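Local coordinates for protein tumour necrosis factor receptor (Ectromelia virus, PDB 3ON9) that probably binds host tumour necrosis factor and chemokines outside the cell to blunt host defence, this chain being its chemokine-binding SECRET domain, at residues D10-M15 and D124-Y129; K82-I87 and S110-V115. One frame throughout, in Å; residues are numbered along the deposited sequence. Where two conformers were deposited one is given.

Overall arrangement
The chain folds into a beta-sandwich, the SECRET domain of the viral receptor. Contact 1 joins antiparallel neighbours, 10-15 and 124-129, inside the five-stranded antiparallel sheet. Contact 2 joins parallel neighbours, 82-87 and 110-115, inside the six-stranded mixed sheet. Their centres lie about 10 Å apart, and the two pairs pack on each other across the core. CG1 of V125 meets CD2 of L85 at 3.5 Å, and CD1 of I127 meets CB of E111 at 3.7 Å. A probable hydrogen bond of 2.7 Å links Y129 OH to E111 OE1. Along the sequence, contact 2 is nested inside the loop closed by contact 1.

Contact 1: residues D10-M15 and D124-Y129; sequences DVEINM and DVYIVY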
loop_
_atom_site.group_PDB
_atom_site.type_symbol
_atom_site.label_atom_id
_atom_site.label_comp_id
_atom_site.label_asym_id
_atom_site.label_seq_id
_atom_site.Cartn_x
_atom_site.Cartn_y
_atom_site.Cartn_z
ATOM N N ASP A 10 4.670 -2.953 5.180
ATOM C CA ASP A 10 3.323 -2.463 5.389
ATOM C C ASP A 10 3.044 -1.521 4.230
ATOM O O ASP A 10 3.854 -0.649 3.927
ATOM C CB ASP A 10 3.267 -1.731 6.743
ATOM C CG ASP A 10 2.118 -0.744 6.843
ATOM O OD1 ASP A 10 1.012 -1.168 7.224
ATOM O OD2 ASP A 10 2.345 0.456 6.563
ATOM N N VAL A 11 1.932 -1.743 3.537
ATOM C CA VAL A 11 1.508 -0.858 2.469
ATOM C C VAL A 11 0.121 -0.349 2.829
ATOM O O VAL A 11 -0.771 -1.140 3.109
ATOM C CB VAL A 11 1.479 -1.595 1.106
ATOM C CG1 VAL A 11 0.972 -0.661 0.012
ATOM C CG2 VAL A 11 2.865 -2.119 0.758
ATOM N N GLU A 12 -0.043 0.973 2.860
ATOM C CA GLU A 12 -1.321 1.594 3.184
ATOM C C GLU A 12 -1.740 2.501 2.055
ATOM O O GLU A 12 -0.923 3.252 1.523
ATOM C CB GLU A 12 -1.215 2.447 4.448
ATOM C CG GLU A 12 -0.772 1.700 5.677
ATOM C CD GLU A 12 -0.231 2.639 6.743
ATOM O OE1 GLU A 12 -0.991 3.516 7.219
ATOM O OE2 GLU A 12 0.958 2.502 7.096
ATOM N N ILE A 13 -3.020 2.444 1.709
ATOM C CA ILE A 13 -3.579 3.323 0.697
ATOM C C ILE A 13 -4.857 3.963 1.237
ATOM O O ILE A 13 -5.843 3.271 1.508
ATOM C CB ILE A 13 -3.891 2.550 -0.624
ATOM C CG1 ILE A 13 -2.691 1.697 -1.083
ATOM C CG2 ILE A 13 -4.287 3.520 -1.727
ATOM C CD1 ILE A 13 -2.708 0.235 -0.591
ATOM N N ASN A 14 -4.852 5.288 1.396
ATOM C CA ASN A 14 -6.031 5.984 1.906
ATOM C C ASN A 14 -6.627 6.832 0.796
ATOM O O ASN A 14 -5.893 7.449 0.037
ATOM C CB ASN A 14 -5.665 6.820 3.138
ATOM C CG ASN A 14 -5.123 5.960 4.258
ATOM O OD1 ASN A 14 -5.532 4.807 4.407
ATOM N ND2 ASN A 14 -4.180 6.492 5.030
ATOM N N MET A 15 -7.950 6.818 0.668
ATOM C CA MET A 15 -8.590 7.339 -0.537
ATOM C C MET A 15 -9.867 8.111 -0.236
ATOM O O MET A 15 -10.632 7.730 0.644
ATOM C CB MET A 15 -8.929 6.181 -1.489
ATOM C CG MET A 15 -7.717 5.354 -1.892
ATOM S SD MET A 15 -8.144 4.004 -3.012
ATOM C CE MET A 15 -8.966 2.884 -1.874
ATOM N N ASP A 124 -3.423 8.921 -0.548
ATOM C CA ASP A 124 -2.203 8.834 0.245
ATOM C C ASP A 124 -1.710 7.398 0.172
ATOM O O ASP A 124 -2.502 6.460 0.303
ATOM C CB ASP A 124 -2.476 9.166 1.719
ATOM C CG ASP A 124 -3.077 10.540 1.920
ATOM O OD1 ASP A 124 -2.589 11.510 1.315
ATOM O OD2 ASP A 124 -4.035 10.639 2.706
ATOM N N VAL A 125 -0.406 7.228 -0.016
ATOM C CA VAL A 125 0.204 5.910 0.015
ATOM C C VAL A 125 1.388 5.925 0.976
ATOM O O VAL A 125 2.185 6.865 0.979
ATOM C CB VAL A 125 0.678 5.499 -1.384
ATOM C CG1 VAL A 125 1.458 4.193 -1.324
ATOM C CG2 VAL A 125 -0.526 5.360 -2.294
ATOM N N TYR A 126 1.480 4.896 1.811
ATOM C CA TYR A 126 2.665 4.682 2.628
ATOM C C TYR A 126 3.200 3.285 2.392
ATOM O O TYR A 126 2.461 2.309 2.485
ATOM C CB TYR A 126 2.357 4.861 4.115
ATOM C CG TYR A 126 1.623 6.136 4.454
ATOM C CD1 TYR A 126 2.310 7.315 4.738
ATOM C CD2 TYR A 126 0.239 6.162 4.489
ATOM C CE1 TYR A 126 1.615 8.488 5.045
ATOM C CE2 TYR A 126 -0.455 7.322 4.794
ATOM C CZ TYR A 126 0.230 8.469 5.071
ATOM O OH TYR A 126 -0.499 9.606 5.380
ATOM N N ILE A 127 4.485 3.202 2.081
ATOM C CA ILE A 127 5.164 1.912 1.995
ATOM C C ILE A 127 6.218 1.924 3.090
ATOM O O ILE A 127 7.123 2.755 3.078
ATOM C CB ILE A 127 5.820 1.722 0.631
ATOM C CG1 ILE A 127 4.746 1.803 -0.458
ATOM C CG2 ILE A 127 6.537 0.353 0.577
ATOM C CD1 ILE A 127 5.287 1.876 -1.863
ATOM N N VAL A 128 6.083 1.011 4.043
ATOM C CA VAL A 128 6.856 1.076 5.279
ATOM C C VAL A 128 7.619 -0.216 5.491
ATOM O O VAL A 128 7.023 -1.294 5.585
ATOM C CB VAL A 128 5.933 1.339 6.475
ATOM C CG1 VAL A 128 6.741 1.431 7.765
ATOM C CG2 VAL A 128 5.148 2.630 6.248
ATOM N N TYR A 129 8.938 -0.103 5.536
ATOM C CA TYR A 129 9.797 -1.242 5.782
ATOM C C TYR A 129 10.335 -1.146 7.198
ATOM O O TYR A 129 10.891 -0.106 7.596
ATOM C CB TYR A 129 10.967 -1.225 4.812
ATOM C CG TYR A 129 10.609 -1.105 3.352
ATOM C CD1 TYR A 129 10.567 -2.230 2.541
ATOM C CD2 TYR A 129 10.332 0.139 2.771
ATOM C CE1 TYR A 129 10.266 -2.129 1.205
ATOM C CE2 TYR A 129 10.029 0.244 1.422
ATOM C CZ TYR A 129 10.003 -0.899 0.645
ATOM O OH TYR A 129 9.723 -0.822 -0.696
#
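E12 and Y126 face each other as an antiparallel hydrogen-bonded pair. N of E12 donates to O of Y126 at 2.9 Å, and the bond back, from Y126 N to E12 O, is equally long. The pairs D10 with V128 and N14 with D124 repeat this, so six backbone bonds hold the two strands together. On the face carrying D10, E12, N14, D124, Y126 and V128, CB of E12 lies 4.0 Å from CD2 of Y126, near the ring plane. The Y126 CG sits beside its own backbone N (chi1 -50°), which carries the CD2 edge of the ring along toward E12 and N14. The E12 carboxylate is tilted 33° from the ring plane. OD2 of D10 comes within 2.5 Å of OE2 of E12, so one of these acids probably holds a proton. The same D10 OD2 also lies alongside V128, 3.6 Å from CG2. These two strands lie within the five-stranded antiparallel sheet of the SECRET-domain beta-sandwich, between strands 62-69 and 140-145. The other face looks into the sandwich. There CG2 of I13 packs on CG2 of V125 at 4.2 Å, while V11 and I127 touch more loosely. L85 of the other sheet covers both I13 and V125. Further out, the buried carboxylate of D124 is satisfied on both oxygens: OD1 is hydrogen-bonded to H145 ND1, and OD2 takes the backbone N-H of L150.

Contact 2: residues K82-I87 and S110-V115; sequences KINLEI and SETVTV
The carbonyl oxygen of L85 is gripped by two donors. N of T114 reaches it at 2.9 Å, and a water donates to it at 2.6 Å. That water also donates to OG1 of T112 at 3.0 Å. It therefore ties a threonine of one strand to the backbone of the other. In one of the two deposited conformers of T114, OG1 bonds this water as well. T112 can reach it because its OG1 sits between the backbone N and the carbonyl carbon (chi1 76°). Four more backbone bonds complete the ladder. N of I83, L85 and I87 donate to O of S110, T112 and T114, and T112 N answers to I83 O. The bond from L85 N to T112 O is the most bent, at 144°. N84 and T112 meet on the water's face of the sheet, their side chains slanting across each other.

The other face, mostly apolar, turns to the core; E111 is its polar member. CB of L85 lies 4.3 Å from CG2 of V113, and CD1 of I87 is equally far from CG1 of V113. I83 packs on L42 and H44, and V113 on Y144. CB of E111 lies 3.4 Å from O of I83. Besides Y129, OE1 of E111 has H109 ND1 as a hydrogen-bond partner. The K82 side chain leads away from the neighbouring strand; NZ is hydrogen-bonded to the carbonyl O of Q80 and forms a salt bridge with D46. The two strands run the same way, 11° apart and in step, and form the one parallel pair of the mixed sheet of the SECRET-domain beta-sandwich.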
loop_
_atom_site.group_PDB
_atom_site.type_symbol
_atom_site.label_atom_id
_atom_site.label_comp_id
_atom_site.label_asym_id
_atom_site.label_seq_id
_atom_site.Cartn_x
_atom_site.Cartn_y
_atom_site.Cartn_z
ATOM N N LYS A 82 11.471 -4.882 -4.643
ATOM C CA LYS A 82 10.830 -3.888 -5.500
ATOM C C LYS A 82 9.323 -3.902 -5.243
ATOM O O LYS A 82 8.645 -4.883 -5.553
ATOM C CB LYS A 82 11.142 -4.191 -6.979
ATOM C CG LYS A 82 12.639 -4.150 -7.315
ATOM C CD LYS A 82 12.954 -4.792 -8.679
ATOM C CE LYS A 82 13.171 -6.292 -8.557
ATOM N NZ LYS A 82 14.488 -6.623 -7.929
ATOM N N ILE A 83 8.803 -2.823 -4.657
ATOM C CA ILE A 83 7.370 -2.699 -4.406
ATOM C C ILE A 83 6.754 -1.804 -5.470
ATOM O O ILE A 83 7.130 -0.637 -5.593
ATOM C CB ILE A 83 7.092 -2.096 -3.018
ATOM C CG1 ILE A 83 7.558 -3.048 -1.911
ATOM C CG2 ILE A 83 5.615 -1.767 -2.856
ATOM C CD1 ILE A 83 6.716 -4.321 -1.774
ATOM N N ASN A 84 5.834 -2.346 -6.260
ATOM C CA ASN A 84 5.085 -1.538 -7.220
ATOM C C ASN A 84 3.626 -1.528 -6.832
ATOM O O ASN A 84 3.064 -2.552 -6.448
ATOM C CB ASN A 84 5.216 -2.070 -8.654
ATOM C CG ASN A 84 6.631 -1.965 -9.195
ATOM O OD1 ASN A 84 7.392 -1.058 -8.826
ATOM N ND2 ASN A 84 6.986 -2.886 -10.091
ATOM N N LEU A 85 2.999 -0.372 -6.955
ATOM C CA LEU A 85 1.617 -0.220 -6.556
ATOM C C LEU A 85 0.923 0.634 -7.592
ATOM O O LEU A 85 1.432 1.681 -7.968
ATOM C CB LEU A 85 1.574 0.506 -5.212
ATOM C CG LEU A 85 0.268 0.504 -4.444
ATOM C CD1 LEU A 85 -0.093 -0.931 -4.008
ATOM C CD2 LEU A 85 0.386 1.424 -3.231
ATOM N N GLU A 86 -0.234 0.182 -8.058
ATOM C CA GLU A 86 -1.025 0.948 -9.006
ATOM C C GLU A 86 -2.443 1.074 -8.486
ATOM O O GLU A 86 -3.046 0.089 -8.051
ATOM C CB GLU A 86 -1.039 0.249 -10.373
ATOM C CG GLU A 86 -1.976 0.899 -11.390
ATOM C CD GLU A 86 -2.395 -0.062 -12.501
ATOM O OE1 GLU A 86 -1.801 0.017 -13.601
ATOM O OE2 GLU A 86 -3.299 -0.903 -12.273
ATOM N N ILE A 87 -2.960 2.302 -8.498
ATOM C CA ILE A 87 -4.354 2.553 -8.164
ATOM C C ILE A 87 -5.088 2.886 -9.465
ATOM O O ILE A 87 -4.791 3.898 -10.116
ATOM C CB ILE A 87 -4.494 3.707 -7.137
ATOM C CG1 ILE A 87 -3.793 3.352 -5.812
ATOM C CG2 ILE A 87 -5.976 4.028 -6.880
ATOM C CD1 ILE A 87 -2.286 3.588 -5.784
ATOM N N SER A 110 13.294 -0.510 -3.431
ATOM C CA SER A 110 12.887 0.438 -4.467
ATOM C C SER A 110 11.379 0.371 -4.527
ATOM O O SER A 110 10.802 -0.692 -4.284
ATOM C CB SER A 110 13.455 0.028 -5.827
ATOM O OG SER A 110 14.848 -0.213 -5.753
ATOM N N GLU A 111 10.737 1.485 -4.834
ATOM C CA GLU A 111 9.287 1.462 -4.951
ATOM C C GLU A 111 8.772 2.452 -5.992
ATOM O O GLU A 111 9.400 3.482 -6.262
ATOM C CB GLU A 111 8.611 1.641 -3.581
ATOM C CG GLU A 111 9.100 2.782 -2.720
ATOM C CD GLU A 111 10.497 2.584 -2.136
ATOM O OE1 GLU A 111 10.832 1.496 -1.604
ATOM O OE2 GLU A 111 11.269 3.545 -2.213
ATOM N N THR A 112 7.653 2.090 -6.616
ATOM C CA THR A 112 6.956 2.988 -7.534
ATOM C C THR A 112 5.478 2.932 -7.235
ATOM O O THR A 112 4.930 1.866 -6.923
ATOM C CB THR A 112 7.173 2.639 -9.017
ATOM O OG1 THR A 112 6.379 1.495 -9.376
ATOM C CG2 THR A 112 8.644 2.386 -9.293
ATOM N N VAL A 113 4.843 4.092 -7.313
ATOM C CA VAL A 113 3.421 4.223 -7.073
ATOM C C VAL A 113 2.828 4.972 -8.246
ATOM O O VAL A 113 3.306 6.052 -8.615
ATOM C CB VAL A 113 3.139 4.995 -5.779
ATOM C CG1 VAL A 113 1.645 5.283 -5.653
ATOM C CG2 VAL A 113 3.670 4.207 -4.573
ATOM N N THR A 114 1.802 4.382 -8.844
ATOM C CA THR A 114 1.178 4.904 -10.053
ATOM C C THR A 114 -0.317 5.057 -9.830
ATOM O O THR A 114 -0.910 4.253 -9.120
ATOM C CB THR A 114 1.387 3.926 -11.223
ATOM O OG1 THR A 114 2.769 3.918 -11.595
ATOM C CG2 THR A 114 0.533 4.320 -12.426
ATOM N N VAL A 115 -0.919 6.068 -10.443
ATOM C CA VAL A 115 -2.373 6.223 -10.403
ATOM C C VAL A 115 -2.885 6.375 -11.839
ATOM O O VAL A 115 -2.221 6.997 -12.676
ATOM C CB VAL A 115 -2.807 7.419 -9.519
ATOM C CG1 VAL A 115 -2.144 8.725 -9.990
ATOM C CG2 VAL A 115 -4.313 7.547 -9.494
HETATM O O HOH W 1 3.436 1.574 -9.650
#